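Local coordinates for protein putative thioesterase II (Thermobifida fusca, PDB 3BBJ) that is a putative thioesterase II of the hotdog-fold acyl-CoA thioesterase family, probably hydrolysing acyl-CoA thioesters, at residues Val251-Ala256 against Leu260-Arg265. Residues are numbered along the deposited sequence; the frame is centred on the assembly and turned at random.
Sequences VDLWDA and LVAQSR
Val251 and Ser264 form an antiparallel hydrogen-bonded pair, their backbones joined both ways: Val251 N to Ser264 O at 2.9 Å and Ser264 N to Val251 O at 2.8 Å. Two residues on, Leu253 N donates to Ala262 O, while Leu253 O is gripped twice, by Val261 N at 2.9 Å and by Ala262 N at 3.2 Å. Val261 and Ala262 both face Leu253, and the register slips by one before Trp254 pairs with Leu260: a classic beta bulge. It lies near the turn of the hairpin formed by strands 246-254 and 260-269, within the C-terminal hotdog domain; the psi of Val261, -30°, is far from that of its strand neighbours, as expected at the first bulge residue.

Apolar contacts divide between the two faces. Ala262 CB sits 3.9 Å from Leu253 CB, on the side where helix 191-198 also meets Leu253. On the other, Leu260 CD1 lies over one face of the Trp254 indole, 4.1 Å from the five-membered ring centroid and 20° off its normal, a CH-pi contact; Leu260 CG, anti to its own backbone nitrogen, and a chi2 of 67° together bring CD1 over the ring. Replacing Trp254 by an alanine would probably leave Leu260 CD1 without its aromatic platform and open a gap beside Pro124.

The side chains of Asp252 and Gln263 are linked through a water, which donates weakly to Asp252 OD1 and accepts from Gln263 NE2 at 2.9 Å. Asp252 OD2 is salt-bridged to Arg236; Gln263 OE1 accepts from Arg225, and NE2 also hydrogen-bonds Asp248 of the second subunit.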
loop_
_atom_site.group_PDB
_atom_site.type_symbol
_atom_site.label_atom_id
_atom_site.label_comp_id
_atom_site.label_asym_id
_atom_site.label_seq_id
_atom_site.Cartn_x
_atom_site.Cartn_y
_atom_site.Cartn_z
ATOM N N VAL A 251 2.868 -9.517 1.267
ATOM C CA VAL A 251 2.251 -10.811 0.991
ATOM C C VAL A 251 1.623 -10.841 -0.412
ATOM O O VAL A 251 0.805 -10.007 -0.762
ATOM C CB VAL A 251 1.173 -11.155 2.082
ATOM C CG1 VAL A 251 0.396 -12.424 1.719
ATOM C CG2 VAL A 251 1.809 -11.274 3.468
ATOM N N ASP A 252 2.037 -11.799 -1.223
ATOM C CA ASP A 252 1.435 -12.001 -2.535
ATOM C C ASP A 252 0.711 -13.342 -2.503
ATOM O O ASP A 252 1.161 -14.285 -1.839
ATOM C CB ASP A 252 2.490 -11.946 -3.638
ATOM C CG ASP A 252 3.198 -10.594 -3.695
ATOM O OD1 ASP A 252 2.503 -9.567 -3.755
ATOM O OD2 ASP A 252 4.445 -10.550 -3.649
ATOM N N LEU A 253 -0.436 -13.397 -3.177
ATOM C CA LEU A 253 -1.219 -14.611 -3.266
ATOM C C LEU A 253 -1.480 -14.974 -4.728
ATOM O O LEU A 253 -1.825 -14.108 -5.545
ATOM C CB LEU A 253 -2.557 -14.437 -2.541
ATOM C CG LEU A 253 -2.572 -14.047 -1.063
ATOM C CD1 LEU A 253 -4.028 -13.819 -0.541
ATOM C CD2 LEU A 253 -1.869 -15.100 -0.238
ATOM N N TRP A 254 -1.303 -16.257 -5.039
ATOM C CA TRP A 254 -1.599 -16.819 -6.363
ATOM C C TRP A 254 -2.647 -17.905 -6.207
ATOM O O TRP A 254 -2.792 -18.509 -5.130
ATOM C CB TRP A 254 -0.363 -17.464 -6.984
ATOM C CG TRP A 254 0.758 -16.540 -7.305
ATOM C CD1 TRP A 254 1.099 -16.059 -8.536
ATOM C CD2 TRP A 254 1.706 -16.001 -6.384
ATOM N NE1 TRP A 254 2.207 -15.243 -8.438
ATOM C CE2 TRP A 254 2.597 -15.192 -7.124
ATOM C CE3 TRP A 254 1.889 -16.120 -5.009
ATOM C CZ2 TRP A 254 3.652 -14.498 -6.522
ATOM C CZ3 TRP A 254 2.942 -15.443 -4.413
ATOM C CH2 TRP A 254 3.806 -14.636 -5.168
ATOM N N ASP A 255 -3.366 -18.175 -7.290
ATOM C CA ASP A 255 -4.385 -19.220 -7.271
ATOM C C ASP A 255 -3.817 -20.567 -7.732
ATOM O O ASP A 255 -2.636 -20.669 -8.089
ATOM C CB ASP A 255 -5.606 -18.809 -8.123
ATOM C CG ASP A 255 -5.347 -18.865 -9.642
ATOM O OD1 ASP A 255 -4.204 -19.083 -10.108
ATOM O OD2 ASP A 255 -6.339 -18.672 -10.374
ATOM N N ALA A 256 -4.682 -21.582 -7.713
ATOM C CA ALA A 256 -4.359 -22.931 -8.191
ATOM C C ALA A 256 -3.669 -22.936 -9.552
ATOM O O ALA A 256 -2.817 -23.777 -9.815
ATOM C CB ALA A 256 -5.642 -23.803 -8.250
ATOM N N LEU A 260 -1.505 -14.547 -10.339
ATOM C CA LEU A 260 -1.411 -13.590 -9.246
ATOM C C LEU A 260 -2.800 -12.974 -9.021
ATOM O O LEU A 260 -3.395 -12.413 -9.947
ATOM C CB LEU A 260 -0.376 -12.502 -9.569
ATOM C CG LEU A 260 -0.169 -11.377 -8.550
ATOM C CD1 LEU A 260 0.464 -11.922 -7.235
ATOM C CD2 LEU A 260 0.658 -10.196 -9.148
ATOM N N VAL A 261 -3.307 -13.089 -7.799
ATOM C CA VAL A 261 -4.624 -12.548 -7.455
ATOM C C VAL A 261 -4.585 -11.408 -6.423
ATOM O O VAL A 261 -5.457 -10.567 -6.442
ATOM C CB VAL A 261 -5.609 -13.668 -6.949
ATOM C CG1 VAL A 261 -5.871 -14.698 -8.036
ATOM C CG2 VAL A 261 -5.058 -14.352 -5.714
ATOM N N ALA A 262 -3.599 -11.403 -5.524
ATOM C CA ALA A 262 -3.476 -10.375 -4.453
ATOM C C ALA A 262 -2.031 -9.936 -4.229
ATOM O O ALA A 262 -1.124 -10.763 -4.254
ATOM C CB ALA A 262 -4.028 -10.898 -3.125
ATOM N N GLN A 263 -1.848 -8.630 -4.011
ATOM C CA GLN A 263 -0.560 -8.022 -3.645
ATOM C C GLN A 263 -0.864 -7.122 -2.454
ATOM O O GLN A 263 -1.640 -6.174 -2.570
ATOM C CB GLN A 263 0.004 -7.143 -4.754
ATOM C CG GLN A 263 0.445 -7.852 -6.011
ATOM C CD GLN A 263 0.878 -6.874 -7.080
ATOM O OE1 GLN A 263 0.049 -6.189 -7.695
ATOM N NE2 GLN A 263 2.177 -6.806 -7.320
ATOM N N SER A 264 -0.247 -7.441 -1.325
ATOM C CA SER A 264 -0.513 -6.787 -0.063
ATOM C C SER A 264 0.796 -6.322 0.546
ATOM O O SER A 264 1.806 -6.997 0.460
ATOM C CB SER A 264 -1.195 -7.784 0.895
ATOM O OG SER A 264 -1.630 -7.180 2.111
ATOM N N ARG A 265 0.785 -5.137 1.113
ATOM C CA ARG A 265 1.897 -4.684 1.919
ATOM C C ARG A 265 1.283 -4.058 3.191
ATOM O O ARG A 265 0.371 -3.231 3.091
ATOM C CB ARG A 265 2.832 -3.705 1.148
ATOM C CG ARG A 265 4.059 -3.254 2.044
ATOM C CD ARG A 265 5.167 -2.344 1.417
ATOM N NE ARG A 265 5.765 -2.841 0.158
ATOM C CZ ARG A 265 5.923 -2.113 -0.957
ATOM N NH1 ARG A 265 5.568 -0.826 -0.994
ATOM N NH2 ARG A 265 6.457 -2.667 -2.049
HETATM O O HOH W 1 3.151 -7.821 -2.067
HETATM O O HOH W 2 4.205 -8.533 -6.137
#